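Local coordinates for protein sulfate transporter 4.1, chloroplastic (PDB 7LHV) that carries sulfate across the membrane as a proton-coupled symporter of the SLC26/SulP family and may play a role in regulating sulfate assimilation, at residues A[114-119]-A[154-159]; A[136-141]-A[147-152]; A[174-179]-A[323-328]; A[179-184]-A[334-339]. One frame throughout, in Å; residues are numbered along the deposited sequence.

Overall arrangement
From the N terminus, helix 91-119 comes first; contact 1 closes a loop by bringing its end against helix 153-166. Contact 2 is nested inside that loop: the end of helix 125-141 packs on the extended strand 149-150 that leads into helix 153-166, and Tyr116 touches Pro151 where contacts 1 and 2 meet. Contacts 3 and 4 follow in series after contact 1 and cross each other, their segments alternating along the chain; both start on helix 173-194 and share Ile179. Contact 3 ties that helix to the loop before helix 330-358, and contact 4 ties it to helix 330-358 itself. Helix 153-166 links the two groups, since Leu158 and Val159 of contact 1 pack on Leu339 and Leu181 of contact 4.

Contact 1: A[114-119]-A[154-159]; sequences MSYAKL and LVSLLV
Ser156 is the one residue of 154-159 that meets both Tyr116 and Leu119, at the end of helix 91-119. The apolar part is slight: Leu119 CD2 rests against Ser156 CB at 4.1 Å. Leu119 gets there with CG anti to the backbone N (chi1 169°), which carries its branch toward the facing helix. The second kind of contact is that of the serine hydroxyl with Tyr116. Ser156 OG lies 3.6 Å from Tyr116 O and equally far from Tyr116 CB, at van der Waals range rather than as a hydrogen bond, and it approaches the phenol ring obliquely. The small serine lets the backbones come close, with Tyr116 CA and Ser156 CA 6.2 Å apart. The hydrogen bonds of the hydroxyl are made to other partners: chi1 of -66° sets OG beside its own backbone N, from where it reaches Val152 O one turn back, and it also bonds the hydroxyl of Tyr385. The Tyr116 ring leans on Pro151 and Tyr385, and a bound sulfate ion lies about 4 Å from the Tyr116 side chain at the nearest atoms. In a sulfate carrier this is consistent with a place at the substrate site, which in SLC26 relatives lies at the start of the helix corresponding to 153-166. The chemistry thus implies a buried serine that packs across the interface while its hydroxyl is satisfied by its own helix and Tyr385.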
loop_
_atom_site.group_PDB
_atom_site.type_symbol
_atom_site.label_atom_id
_atom_site.label_comp_id
_atom_site.label_asym_id
_atom_site.label_seq_id
_atom_site.Cartn_x
_atom_site.Cartn_y
_atom_site.Cartn_z
ATOM N N MET A 114 -17.572 24.605 -23.154
ATOM C CA MET A 114 -17.405 25.971 -22.656
ATOM C C MET A 114 -17.707 26.063 -21.162
ATOM O O MET A 114 -17.000 26.757 -20.419
ATOM C CB MET A 114 -18.280 26.943 -23.443
ATOM C CG MET A 114 -17.876 27.105 -24.895
ATOM S SD MET A 114 -18.894 28.310 -25.762
ATOM C CE MET A 114 -20.419 27.395 -25.957
ATOM N N SER A 115 -18.749 25.366 -20.702
ATOM C CA SER A 115 -19.106 25.410 -19.287
ATOM C C SER A 115 -18.005 24.822 -18.414
ATOM O O SER A 115 -17.675 25.375 -17.358
ATOM C CB SER A 115 -20.419 24.668 -19.066
ATOM O OG SER A 115 -21.451 25.214 -19.864
ATOM N N TYR A 116 -17.422 23.698 -18.838
ATOM C CA TYR A 116 -16.342 23.091 -18.071
ATOM C C TYR A 116 -15.084 23.946 -18.097
ATOM O O TYR A 116 -14.359 24.003 -17.098
ATOM C CB TYR A 116 -16.042 21.694 -18.603
ATOM C CG TYR A 116 -17.152 20.703 -18.372
ATOM C CD1 TYR A 116 -18.002 20.824 -17.285
ATOM C CD2 TYR A 116 -17.354 19.646 -19.244
ATOM C CE1 TYR A 116 -19.018 19.921 -17.074
ATOM C CE2 TYR A 116 -18.366 18.739 -19.041
ATOM C CZ TYR A 116 -19.195 18.879 -17.955
ATOM O OH TYR A 116 -20.206 17.974 -17.750
ATOM N N ALA A 117 -14.799 24.606 -19.223
ATOM C CA ALA A 117 -13.673 25.533 -19.255
ATOM C C ALA A 117 -13.884 26.676 -18.277
ATOM O O ALA A 117 -12.944 27.105 -17.598
ATOM C CB ALA A 117 -13.471 26.072 -20.667
ATOM N N LYS A 118 -15.113 27.189 -18.195
ATOM C CA LYS A 118 -15.417 28.213 -17.200
ATOM C C LYS A 118 -15.240 27.677 -15.786
ATOM O O LYS A 118 -14.785 28.399 -14.892
ATOM C CB LYS A 118 -16.838 28.732 -17.402
ATOM C CG LYS A 118 -16.953 29.839 -18.427
ATOM C CD LYS A 118 -16.304 31.115 -17.927
ATOM C CE LYS A 118 -17.074 31.690 -16.755
ATOM N NZ LYS A 118 -18.417 32.174 -17.170
ATOM N N LEU A 119 -15.605 26.412 -15.561
ATOM C CA LEU A 119 -15.449 25.817 -14.237
ATOM C C LEU A 119 -13.983 25.730 -13.830
ATOM O O LEU A 119 -13.642 25.953 -12.662
ATOM C CB LEU A 119 -16.095 24.431 -14.207
ATOM C CG LEU A 119 -15.814 23.553 -12.989
ATOM C CD1 LEU A 119 -16.358 24.193 -11.732
ATOM C CD2 LEU A 119 -16.413 22.177 -13.187
ATOM N N LEU A 154 -14.869 16.445 -13.277
ATOM C CA LEU A 154 -13.903 16.146 -12.226
ATOM C C LEU A 154 -12.509 16.646 -12.588
ATOM O O LEU A 154 -11.820 17.251 -11.757
ATOM C CB LEU A 154 -13.882 14.644 -11.949
ATOM C CG LEU A 154 -13.039 14.202 -10.755
ATOM C CD1 LEU A 154 -13.513 14.898 -9.500
ATOM C CD2 LEU A 154 -13.109 12.698 -10.589
ATOM N N VAL A 155 -12.066 16.391 -13.819
ATOM C CA VAL A 155 -10.742 16.841 -14.231
ATOM C C VAL A 155 -10.685 18.363 -14.266
ATOM O O VAL A 155 -9.670 18.965 -13.902
ATOM C CB VAL A 155 -10.362 16.219 -15.584
ATOM C CG1 VAL A 155 -9.189 16.946 -16.201
ATOM C CG2 VAL A 155 -10.031 14.752 -15.405
ATOM N N SER A 156 -11.773 19.008 -14.690
ATOM C CA SER A 156 -11.824 20.466 -14.653
ATOM C C SER A 156 -11.730 20.984 -13.223
ATOM O O SER A 156 -11.047 21.979 -12.960
ATOM C CB SER A 156 -13.101 20.966 -15.322
ATOM O OG SER A 156 -13.102 20.667 -16.707
ATOM N N LEU A 157 -12.409 20.320 -12.286
ATOM C CA LEU A 157 -12.316 20.719 -10.886
ATOM C C LEU A 157 -10.896 20.568 -10.355
ATOM O O LEU A 157 -10.398 21.441 -9.639
ATOM C CB LEU A 157 -13.287 19.899 -10.042
ATOM C CG LEU A 157 -13.135 20.047 -8.531
ATOM C CD1 LEU A 157 -13.546 21.434 -8.080
ATOM C CD2 LEU A 157 -13.954 18.988 -7.824
ATOM N N LEU A 158 -10.230 19.460 -10.689
ATOM C CA LEU A 158 -8.859 19.255 -10.224
ATOM C C LEU A 158 -7.908 20.282 -10.830
ATOM O O LEU A 158 -7.011 20.792 -10.146
ATOM C CB LEU A 158 -8.399 17.839 -10.556
ATOM C CG LEU A 158 -9.212 16.718 -9.914
ATOM C CD1 LEU A 158 -8.724 15.367 -10.395
ATOM C CD2 LEU A 158 -9.142 16.812 -8.408
ATOM N N VAL A 159 -8.083 20.588 -12.116
ATOM C CA VAL A 159 -7.262 21.603 -12.768
ATOM C C VAL A 159 -7.466 22.953 -12.100
ATOM O O VAL A 159 -6.503 23.680 -11.829
ATOM C CB VAL A 159 -7.584 21.659 -14.272
ATOM C CG1 VAL A 159 -7.075 22.949 -14.877
ATOM C CG2 VAL A 159 -6.985 20.464 -14.983
#

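Contact 2: A[136-141]-A[147-152]; sequences FVYAIF and LAIGPV
Tyr138 presents one ring face to Ile149, whose CG1 stands over the ring centre, 3.6 Å from the centroid and only 13° off the normal, a CH-pi contact. The nearest single ring atom is CG, also 3.6 Å from Ile149 CG1, but all six ring carbons share in the touch. At the far end of the ring Leu147 comes in obliquely: its CD2 lies 3.8 Å from Tyr138 CZ and 3.2 Å from Tyr138 OH. The leucine and isoleucine side chains each cross the tyrosine at about a right angle, so the ring spans two side chains of the extended segment, with Ala148 between them turned away. The ring is laid toward that segment by its first torsion, CG anti to the backbone N (chi1 -176°). In the next shell, the phenol hydroxyl is hydrogen-bonded to Glu368 OE2; Leu147 also touches Glu368, and Ile149 packs on Leu372 of the same helix 365-381. A phenylalanine in its place would probably leave Glu368 OE2 without this hydroxyl partner and Leu147 CD2 without the oxygen it packs on. Ala148 N bonds to Ser394 OG, and Val152 takes the N-cap position of helix 153-166. The contact therefore fixes helix 125-141 to the strand 149-150 that pairs antiparallel with strand 388-389 and leads into helix 153-166, with helix 365-381 alongside.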
loop_
_atom_site.group_PDB
_atom_site.type_symbol
_atom_site.label_atom_id
_atom_site.label_comp_id
_atom_site.label_asym_id
_atom_site.label_seq_id
_atom_site.Cartn_x
_atom_site.Cartn_y
_atom_site.Cartn_z
ATOM N N PHE A 136 -9.473 14.406 -32.517
ATOM C CA PHE A 136 -8.877 13.904 -33.752
ATOM C C PHE A 136 -7.716 12.971 -33.466
ATOM O O PHE A 136 -7.513 11.984 -34.182
ATOM C CB PHE A 136 -8.406 15.051 -34.647
ATOM C CG PHE A 136 -9.512 15.779 -35.343
ATOM C CD1 PHE A 136 -10.308 16.678 -34.667
ATOM C CD2 PHE A 136 -9.741 15.570 -36.691
ATOM C CE1 PHE A 136 -11.319 17.348 -35.319
ATOM C CE2 PHE A 136 -10.751 16.235 -37.347
ATOM C CZ PHE A 136 -11.542 17.124 -36.661
ATOM N N VAL A 137 -6.936 13.263 -32.429
ATOM C CA VAL A 137 -5.845 12.364 -32.085
ATOM C C VAL A 137 -6.394 11.063 -31.522
ATOM O O VAL A 137 -5.966 9.972 -31.917
ATOM C CB VAL A 137 -4.870 13.044 -31.111
ATOM C CG1 VAL A 137 -3.785 12.077 -30.709
ATOM C CG2 VAL A 137 -4.262 14.265 -31.764
ATOM N N TYR A 138 -7.380 11.149 -30.625
ATOM C CA TYR A 138 -7.869 9.938 -29.979
ATOM C C TYR A 138 -8.480 8.987 -30.995
ATOM O O TYR A 138 -8.218 7.778 -30.962
ATOM C CB TYR A 138 -8.884 10.281 -28.896
ATOM C CG TYR A 138 -9.350 9.070 -28.131
ATOM C CD1 TYR A 138 -8.573 8.528 -27.123
ATOM C CD2 TYR A 138 -10.558 8.458 -28.426
ATOM C CE1 TYR A 138 -8.987 7.422 -26.421
ATOM C CE2 TYR A 138 -10.981 7.349 -27.730
ATOM C CZ TYR A 138 -10.190 6.836 -26.729
ATOM O OH TYR A 138 -10.603 5.728 -26.029
ATOM N N ALA A 139 -9.262 9.519 -31.934
ATOM C CA ALA A 139 -9.873 8.681 -32.958
ATOM C C ALA A 139 -8.834 7.935 -33.778
ATOM O O ALA A 139 -9.164 6.919 -34.397
ATOM C CB ALA A 139 -10.751 9.530 -33.876
ATOM N N ILE A 140 -7.593 8.414 -33.799
ATOM C CA ILE A 140 -6.529 7.687 -34.477
ATOM C C ILE A 140 -5.795 6.744 -33.528
ATOM O O ILE A 140 -5.359 5.667 -33.944
ATOM C CB ILE A 140 -5.551 8.673 -35.140
ATOM C CG1 ILE A 140 -6.300 9.594 -36.103
ATOM C CG2 ILE A 140 -4.460 7.929 -35.883
ATOM C CD1 ILE A 140 -5.446 10.709 -36.660
ATOM N N PHE A 141 -5.667 7.109 -32.253
ATOM C CA PHE A 141 -4.838 6.355 -31.320
ATOM C C PHE A 141 -5.630 5.729 -30.181
ATOM O O PHE A 141 -5.026 5.177 -29.256
ATOM C CB PHE A 141 -3.733 7.250 -30.752
ATOM C CG PHE A 141 -2.725 7.684 -31.774
ATOM C CD1 PHE A 141 -1.786 6.795 -32.260
ATOM C CD2 PHE A 141 -2.717 8.983 -32.250
ATOM C CE1 PHE A 141 -0.858 7.190 -33.201
ATOM C CE2 PHE A 141 -1.793 9.385 -33.191
ATOM C CZ PHE A 141 -0.862 8.488 -33.667
ATOM N N LEU A 147 -16.111 5.688 -26.698
ATOM C CA LEU A 147 -15.700 6.660 -25.695
ATOM C C LEU A 147 -15.599 8.052 -26.303
ATOM O O LEU A 147 -15.089 8.230 -27.411
ATOM C CB LEU A 147 -14.361 6.259 -25.081
ATOM C CG LEU A 147 -13.923 7.073 -23.866
ATOM C CD1 LEU A 147 -14.694 6.646 -22.642
ATOM C CD2 LEU A 147 -12.438 6.924 -23.629
ATOM N N ALA A 148 -16.087 9.044 -25.564
ATOM C CA ALA A 148 -16.042 10.439 -25.979
ATOM C C ALA A 148 -15.006 11.176 -25.145
ATOM O O ALA A 148 -15.049 11.131 -23.912
ATOM C CB ALA A 148 -17.412 11.098 -25.835
ATOM N N ILE A 149 -14.088 11.865 -25.820
ATOM C CA ILE A 149 -12.929 12.490 -25.194
ATOM C C ILE A 149 -13.134 13.996 -25.177
ATOM O O ILE A 149 -13.511 14.590 -26.194
ATOM C CB ILE A 149 -11.633 12.112 -25.928
ATOM C CG1 ILE A 149 -11.251 10.681 -25.580
ATOM C CG2 ILE A 149 -10.506 13.054 -25.564
ATOM C CD1 ILE A 149 -11.111 10.458 -24.103
ATOM N N GLY A 150 -12.896 14.612 -24.023
ATOM C CA GLY A 150 -13.047 16.037 -23.877
ATOM C C GLY A 150 -13.025 16.460 -22.424
ATOM O O GLY A 150 -12.667 15.681 -21.536
ATOM N N PRO A 151 -13.391 17.711 -22.157
ATOM C CA PRO A 151 -13.472 18.170 -20.768
ATOM C C PRO A 151 -14.512 17.387 -19.984
ATOM O O PRO A 151 -15.567 17.023 -20.506
ATOM C CB PRO A 151 -13.869 19.645 -20.905
ATOM C CG PRO A 151 -13.533 20.012 -22.301
ATOM C CD PRO A 151 -13.731 18.778 -23.108
ATOM N N VAL A 152 -14.205 17.131 -18.714
ATOM C CA VAL A 152 -15.139 16.505 -17.790
ATOM C C VAL A 152 -15.162 17.331 -16.512
ATOM O O VAL A 152 -14.283 18.159 -16.263
ATOM C CB VAL A 152 -14.781 15.036 -17.483
ATOM C CG1 VAL A 152 -14.744 14.224 -18.761
ATOM C CG2 VAL A 152 -13.459 14.952 -16.764
#

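Contact 3: A[174-179]-A[323-328]; sequences HIELAI and FPRSFD
Glu176 and Ser326 bury the most surface here and are joined by a hydrogen bond, with Pro324 third in extent. Ser326 OG donates to Glu176 OE1 at 2.5 Å, a very short distance whose exact value should not be pressed at this resolution. The glutamate leaves helix 173-194 with CG anti to its carbonyl carbon (chi1 -62°) and runs extended from there, which carries the carboxylate past the serine: Ser326 OG also lies 3.7 Å from Glu176 CB, so the hydroxyl sits alongside the chain as well as at its end. The second carboxylate oxygen has a looser partner. Arg325 NH2 stands 3.7 Å from Glu176 OE2, a long salt bridge; the oxygen lies well out of the guanidinium plane, so charge attraction acts without a directed N-H. The carboxylate and guanidinium planes are 56° apart. Arg325 bends at chi2 and chi3 to bring this nitrogen near, and it lies on the surface. The glutamate is in the first turn of its helix, where the positive end of the helix dipole would probably favour its negative charge. With the carboxylate cut back to an alanine, Ser326 OG would probably lose its acceptor and Arg325 its nearby opposite charge. One turn along, Ile179 CG2 meets Pro324 CG at 4.3 Å, the apolar part of the contact. Pro324 also packs on Leu183, while Phe327 touches Leu180 and Leu183. The loop after helix 284-300 is thereby laid along helix 173-194 just before the chain enters helix 330-358, with helix 153-166 packing on Leu177 and Ala178.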
loop_
_atom_site.group_PDB
_atom_site.type_symbol
_atom_site.label_atom_id
_atom_site.label_comp_id
_atom_site.label_asym_id
_atom_site.label_seq_id
_atom_site.Cartn_x
_atom_site.Cartn_y
_atom_site.Cartn_z
ATOM N N HIS A 174 -2.511 31.053 -15.798
ATOM C CA HIS A 174 -3.464 29.951 -15.704
ATOM C C HIS A 174 -3.466 29.113 -16.974
ATOM O O HIS A 174 -3.480 27.878 -16.915
ATOM C CB HIS A 174 -4.870 30.488 -15.439
ATOM C CG HIS A 174 -5.182 30.695 -13.992
ATOM N ND1 HIS A 174 -6.003 29.846 -13.282
ATOM C CD2 HIS A 174 -4.798 31.661 -13.125
ATOM C CE1 HIS A 174 -6.104 30.276 -12.037
ATOM N NE2 HIS A 174 -5.383 31.375 -11.915
ATOM N N ILE A 175 -3.452 29.769 -18.134
ATOM C CA ILE A 175 -3.515 29.052 -19.404
ATOM C C ILE A 175 -2.271 28.195 -19.598
ATOM O O ILE A 175 -2.355 27.011 -19.947
ATOM C CB ILE A 175 -3.702 30.049 -20.560
ATOM C CG1 ILE A 175 -5.092 30.681 -20.490
ATOM C CG2 ILE A 175 -3.465 29.368 -21.890
ATOM C CD1 ILE A 175 -5.196 31.996 -21.218
ATOM N N GLU A 176 -1.093 28.789 -19.384
ATOM C CA GLU A 176 0.149 28.044 -19.551
ATOM C C GLU A 176 0.243 26.906 -18.547
ATOM O O GLU A 176 0.722 25.816 -18.877
ATOM C CB GLU A 176 1.348 28.980 -19.417
ATOM C CG GLU A 176 1.396 30.077 -20.464
ATOM C CD GLU A 176 2.619 30.959 -20.322
ATOM O OE1 GLU A 176 3.443 30.691 -19.424
ATOM O OE2 GLU A 176 2.758 31.917 -21.110
ATOM N N LEU A 177 -0.208 27.140 -17.315
ATOM C CA LEU A 177 -0.194 26.084 -16.311
ATOM C C LEU A 177 -1.123 24.943 -16.695
ATOM O O LEU A 177 -0.780 23.772 -16.512
ATOM C CB LEU A 177 -0.569 26.655 -14.946
ATOM C CG LEU A 177 0.561 27.350 -14.188
ATOM C CD1 LEU A 177 0.015 28.067 -12.969
ATOM C CD2 LEU A 177 1.617 26.342 -13.790
ATOM N N ALA A 178 -2.304 25.258 -17.231
ATOM C CA ALA A 178 -3.226 24.207 -17.657
ATOM C C ALA A 178 -2.656 23.402 -18.820
ATOM O O ALA A 178 -2.773 22.169 -18.848
ATOM C CB ALA A 178 -4.575 24.813 -18.034
ATOM N N ILE A 179 -2.033 24.077 -19.787
ATOM C CA ILE A 179 -1.446 23.372 -20.924
ATOM C C ILE A 179 -0.288 22.487 -20.471
ATOM O O ILE A 179 -0.149 21.337 -20.915
ATOM C CB ILE A 179 -1.013 24.379 -22.001
ATOM C CG1 ILE A 179 -2.237 25.094 -22.571
ATOM C CG2 ILE A 179 -0.253 23.683 -23.105
ATOM C CD1 ILE A 179 -1.901 26.329 -23.364
ATOM N N PHE A 323 4.847 25.141 -28.079
ATOM C CA PHE A 323 5.357 24.381 -26.953
ATOM C C PHE A 323 5.067 25.125 -25.652
ATOM O O PHE A 323 4.993 26.355 -25.637
ATOM C CB PHE A 323 6.859 24.158 -27.091
ATOM C CG PHE A 323 7.228 22.895 -27.810
ATOM C CD1 PHE A 323 7.368 21.705 -27.118
ATOM C CD2 PHE A 323 7.452 22.902 -29.176
ATOM C CE1 PHE A 323 7.713 20.541 -27.777
ATOM C CE2 PHE A 323 7.798 21.742 -29.839
ATOM C CZ PHE A 323 7.929 20.561 -29.140
ATOM N N PRO A 324 4.884 24.404 -24.547
ATOM C CA PRO A 324 4.711 25.074 -23.253
ATOM C C PRO A 324 5.954 25.866 -22.868
ATOM O O PRO A 324 7.083 25.483 -23.178
ATOM C CB PRO A 324 4.462 23.914 -22.283
ATOM C CG PRO A 324 3.955 22.800 -23.147
ATOM C CD PRO A 324 4.675 22.950 -24.452
ATOM N N ARG A 325 5.732 26.989 -22.184
ATOM C CA ARG A 325 6.817 27.873 -21.783
ATOM C C ARG A 325 6.979 28.006 -20.275
ATOM O O ARG A 325 7.856 28.755 -19.829
ATOM C CB ARG A 325 6.620 29.275 -22.378
ATOM C CG ARG A 325 7.168 29.454 -23.780
ATOM C CD ARG A 325 6.110 29.156 -24.823
ATOM N NE ARG A 325 4.889 29.917 -24.583
ATOM C CZ ARG A 325 4.689 31.163 -24.991
ATOM N NH1 ARG A 325 5.613 31.825 -25.669
ATOM N NH2 ARG A 325 3.534 31.760 -24.713
ATOM N N SER A 326 6.175 27.310 -19.479
ATOM C CA SER A 326 6.187 27.460 -18.029
ATOM C C SER A 326 6.650 26.181 -17.343
ATOM O O SER A 326 6.060 25.738 -16.356
ATOM C CB SER A 326 4.813 27.875 -17.511
ATOM O OG SER A 326 4.585 29.256 -17.729
ATOM N N PHE A 327 7.728 25.581 -17.852
ATOM C CA PHE A 327 8.261 24.367 -17.242
ATOM C C PHE A 327 8.760 24.606 -15.822
ATOM O O PHE A 327 8.957 23.639 -15.077
ATOM C CB PHE A 327 9.391 23.803 -18.103
ATOM C CG PHE A 327 8.922 22.877 -19.183
ATOM C CD1 PHE A 327 8.700 21.538 -18.915
ATOM C CD2 PHE A 327 8.702 23.343 -20.465
ATOM C CE1 PHE A 327 8.270 20.684 -19.906
ATOM C CE2 PHE A 327 8.272 22.493 -21.463
ATOM C CZ PHE A 327 8.055 21.161 -21.183
ATOM N N ASP A 328 8.963 25.868 -15.432
ATOM C CA ASP A 328 9.511 26.176 -14.116
ATOM C C ASP A 328 8.593 25.710 -12.994
ATOM O O ASP A 328 9.067 25.393 -11.896
ATOM C CB ASP A 328 9.768 27.678 -14.001
ATOM C CG ASP A 328 10.903 28.145 -14.896
ATOM O OD1 ASP A 328 11.820 27.337 -15.161
ATOM O OD2 ASP A 328 10.876 29.317 -15.332
#

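Contact 4: A[179-184]-A[334-339]; sequences ILLALL and LPTSAL. With S1P ((2S,3R,4E)-2-amino-3-hydroxyoctadec-4-en-1-yl dihydrogen phosphate), chain C.
Leu181 and Leu184 of helix 173-194 close around Ser337, and the tight part lies here, where these three residues bury most of the shared surface. Ser337 OG lies 3.1 Å from Leu181 CD1 and 3.3 Å from Leu184 CB, with Leu184 CD1 also near at 3.6 Å. Although surrounded by methyl and methylene groups, the hydroxyl has a partner of its own, Leu333 O one turn back, toward which chi1 of -57° directs it. Beside it Leu181 CD2 touches Thr336 CG2 at 3.9 Å, the two side chains crossing at about a right angle. The axes of the two short segments pass 9.3 Å apart at 57°, an ordinary helix-packing distance, with Ser337 facing this crossing of two membrane helices of the sulfate permease family. Helix 330-358 is kinked here, where Pro335 N has no hydrogen to give and Thr336 N also lacks a bond to the preceding turn. Helix 153-166 lies against both, Val159 on Leu181 and Ala162 on Thr336. The other side is looser: Leu334 lies on the surface, and the sphingosine phosphate lipid runs along the far flank, its C7 3.6 Å from Pro335 O and its C14 3.7 Å from Leu339 CD1.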
loop_
_atom_site.group_PDB
_atom_site.type_symbol
_atom_site.label_atom_id
_atom_site.label_comp_id
_atom_site.label_asym_id
_atom_site.label_seq_id
_atom_site.Cartn_x
_atom_site.Cartn_y
_atom_site.Cartn_z
ATOM N N ILE A 179 -2.033 24.077 -19.787
ATOM C CA ILE A 179 -1.446 23.372 -20.924
ATOM C C ILE A 179 -0.288 22.487 -20.471
ATOM O O ILE A 179 -0.149 21.337 -20.915
ATOM C CB ILE A 179 -1.013 24.379 -22.001
ATOM C CG1 ILE A 179 -2.237 25.094 -22.571
ATOM C CG2 ILE A 179 -0.253 23.683 -23.105
ATOM C CD1 ILE A 179 -1.901 26.329 -23.364
ATOM N N LEU A 180 0.560 23.003 -19.578
ATOM C CA LEU A 180 1.645 22.191 -19.040
ATOM C C LEU A 180 1.108 21.010 -18.246
ATOM O O LEU A 180 1.676 19.912 -18.289
ATOM C CB LEU A 180 2.560 23.049 -18.169
ATOM C CG LEU A 180 3.660 22.297 -17.421
ATOM C CD1 LEU A 180 4.736 21.827 -18.380
ATOM C CD2 LEU A 180 4.245 23.165 -16.330
ATOM N N LEU A 181 0.020 21.216 -17.502
ATOM C CA LEU A 181 -0.598 20.120 -16.771
ATOM C C LEU A 181 -1.096 19.048 -17.724
ATOM O O LEU A 181 -0.958 17.851 -17.451
ATOM C CB LEU A 181 -1.741 20.652 -15.910
ATOM C CG LEU A 181 -2.309 19.712 -14.854
ATOM C CD1 LEU A 181 -1.216 19.256 -13.928
ATOM C CD2 LEU A 181 -3.396 20.415 -14.073
ATOM N N ALA A 182 -1.675 19.459 -18.852
ATOM C CA ALA A 182 -2.110 18.488 -19.851
ATOM C C ALA A 182 -0.932 17.708 -20.416
ATOM O O ALA A 182 -1.017 16.489 -20.602
ATOM C CB ALA A 182 -2.876 19.192 -20.967
ATOM N N LEU A 183 0.178 18.396 -20.698
ATOM C CA LEU A 183 1.362 17.705 -21.210
ATOM C C LEU A 183 1.907 16.705 -20.199
ATOM O O LEU A 183 2.270 15.578 -20.560
ATOM C CB LEU A 183 2.442 18.717 -21.585
ATOM C CG LEU A 183 3.776 18.117 -22.025
ATOM C CD1 LEU A 183 3.614 17.357 -23.323
ATOM C CD2 LEU A 183 4.826 19.200 -22.163
ATOM N N LEU A 184 1.979 17.101 -18.927
ATOM C CA LEU A 184 2.472 16.194 -17.896
ATOM C C LEU A 184 1.545 14.998 -17.727
ATOM O O LEU A 184 2.007 13.866 -17.551
ATOM C CB LEU A 184 2.630 16.940 -16.573
ATOM C CG LEU A 184 3.667 18.061 -16.546
ATOM C CD1 LEU A 184 3.548 18.853 -15.262
ATOM C CD2 LEU A 184 5.064 17.500 -16.706
ATOM N N LEU A 334 3.402 17.810 -10.549
ATOM C CA LEU A 334 3.392 16.349 -10.479
ATOM C C LEU A 334 2.305 15.807 -9.556
ATOM O O LEU A 334 1.623 14.844 -9.950
ATOM C CB LEU A 334 4.774 15.825 -10.069
ATOM C CG LEU A 334 5.873 15.652 -11.129
ATOM C CD1 LEU A 334 5.482 14.607 -12.154
ATOM C CD2 LEU A 334 6.242 16.939 -11.816
ATOM N N PRO A 335 2.089 16.336 -8.342
ATOM C CA PRO A 335 1.025 15.764 -7.498
ATOM C C PRO A 335 -0.353 15.825 -8.134
ATOM O O PRO A 335 -1.168 14.924 -7.905
ATOM C CB PRO A 335 1.104 16.604 -6.214
ATOM C CG PRO A 335 1.846 17.836 -6.598
ATOM C CD PRO A 335 2.824 17.392 -7.628
ATOM N N THR A 336 -0.645 16.866 -8.917
ATOM C CA THR A 336 -1.917 16.912 -9.632
ATOM C C THR A 336 -1.884 16.036 -10.880
ATOM O O THR A 336 -2.832 15.288 -11.144
ATOM C CB THR A 336 -2.265 18.354 -9.999
ATOM O OG1 THR A 336 -2.410 19.127 -8.802
ATOM C CG2 THR A 336 -3.566 18.399 -10.771
ATOM N N SER A 337 -0.784 16.092 -11.640
ATOM C CA SER A 337 -0.675 15.310 -12.868
ATOM C C SER A 337 -0.859 13.825 -12.600
ATOM O O SER A 337 -1.469 13.113 -13.405
ATOM C CB SER A 337 0.675 15.558 -13.534
ATOM O OG SER A 337 0.866 16.932 -13.798
ATOM N N ALA A 338 -0.316 13.331 -11.488
ATOM C CA ALA A 338 -0.564 11.949 -11.103
ATOM C C ALA A 338 -2.037 11.733 -10.785
ATOM O O ALA A 338 -2.666 10.802 -11.304
ATOM C CB ALA A 338 0.310 11.572 -9.910
ATOM N N LEU A 339 -2.613 12.615 -9.965
ATOM C CA LEU A 339 -3.996 12.445 -9.531
ATOM C C LEU A 339 -4.938 12.360 -10.722
ATOM O O LEU A 339 -5.710 11.400 -10.851
ATOM C CB LEU A 339 -4.394 13.596 -8.609
ATOM C CG LEU A 339 -5.854 13.694 -8.181
ATOM C CD1 LEU A 339 -6.310 12.414 -7.510
ATOM C CD2 LEU A 339 -6.039 14.879 -7.254
HETATM C C1 S1P C . -1.448 16.700 0.181
HETATM O O1 S1P C . -1.520 18.122 0.373
HETATM C C2 S1P C . -0.564 16.455 -1.022
HETATM N N2 S1P C . -0.414 17.649 -1.863
HETATM C C3 S1P C . -1.015 15.230 -1.831
HETATM O O3 S1P C . 0.170 14.466 -2.020
HETATM C C4 S1P C . -1.633 15.580 -3.150
HETATM C C5 S1P C . -2.127 14.721 -4.027
HETATM C C6 S1P C . -2.232 13.231 -3.987
HETATM C C7 S1P C . -1.819 12.526 -5.282
HETATM C C8 S1P C . -2.222 11.062 -5.332
HETATM C C9 S1P C . -1.929 10.358 -6.642
HETATM C C10 S1P C . -2.464 8.938 -6.715
HETATM C C11 S1P C . -3.646 8.743 -7.641
HETATM C C12 S1P C . -4.772 7.949 -7.029
HETATM C C13 S1P C . -6.098 8.082 -7.723
HETATM C C14 S1P C . -7.112 8.870 -6.933
HETATM C C15 S1P C . -8.478 8.233 -6.811
HETATM C C16 S1P C . -9.469 9.016 -5.976
HETATM C C17 S1P C . -9.975 8.346 -4.720
HETATM P P22 S1P C . -2.100 18.576 1.765
HETATM O O23 S1P C . -3.106 19.702 1.506
HETATM O O24 S1P C . -2.812 17.360 2.307
HETATM O O25 S1P C . -0.986 18.986 2.637
#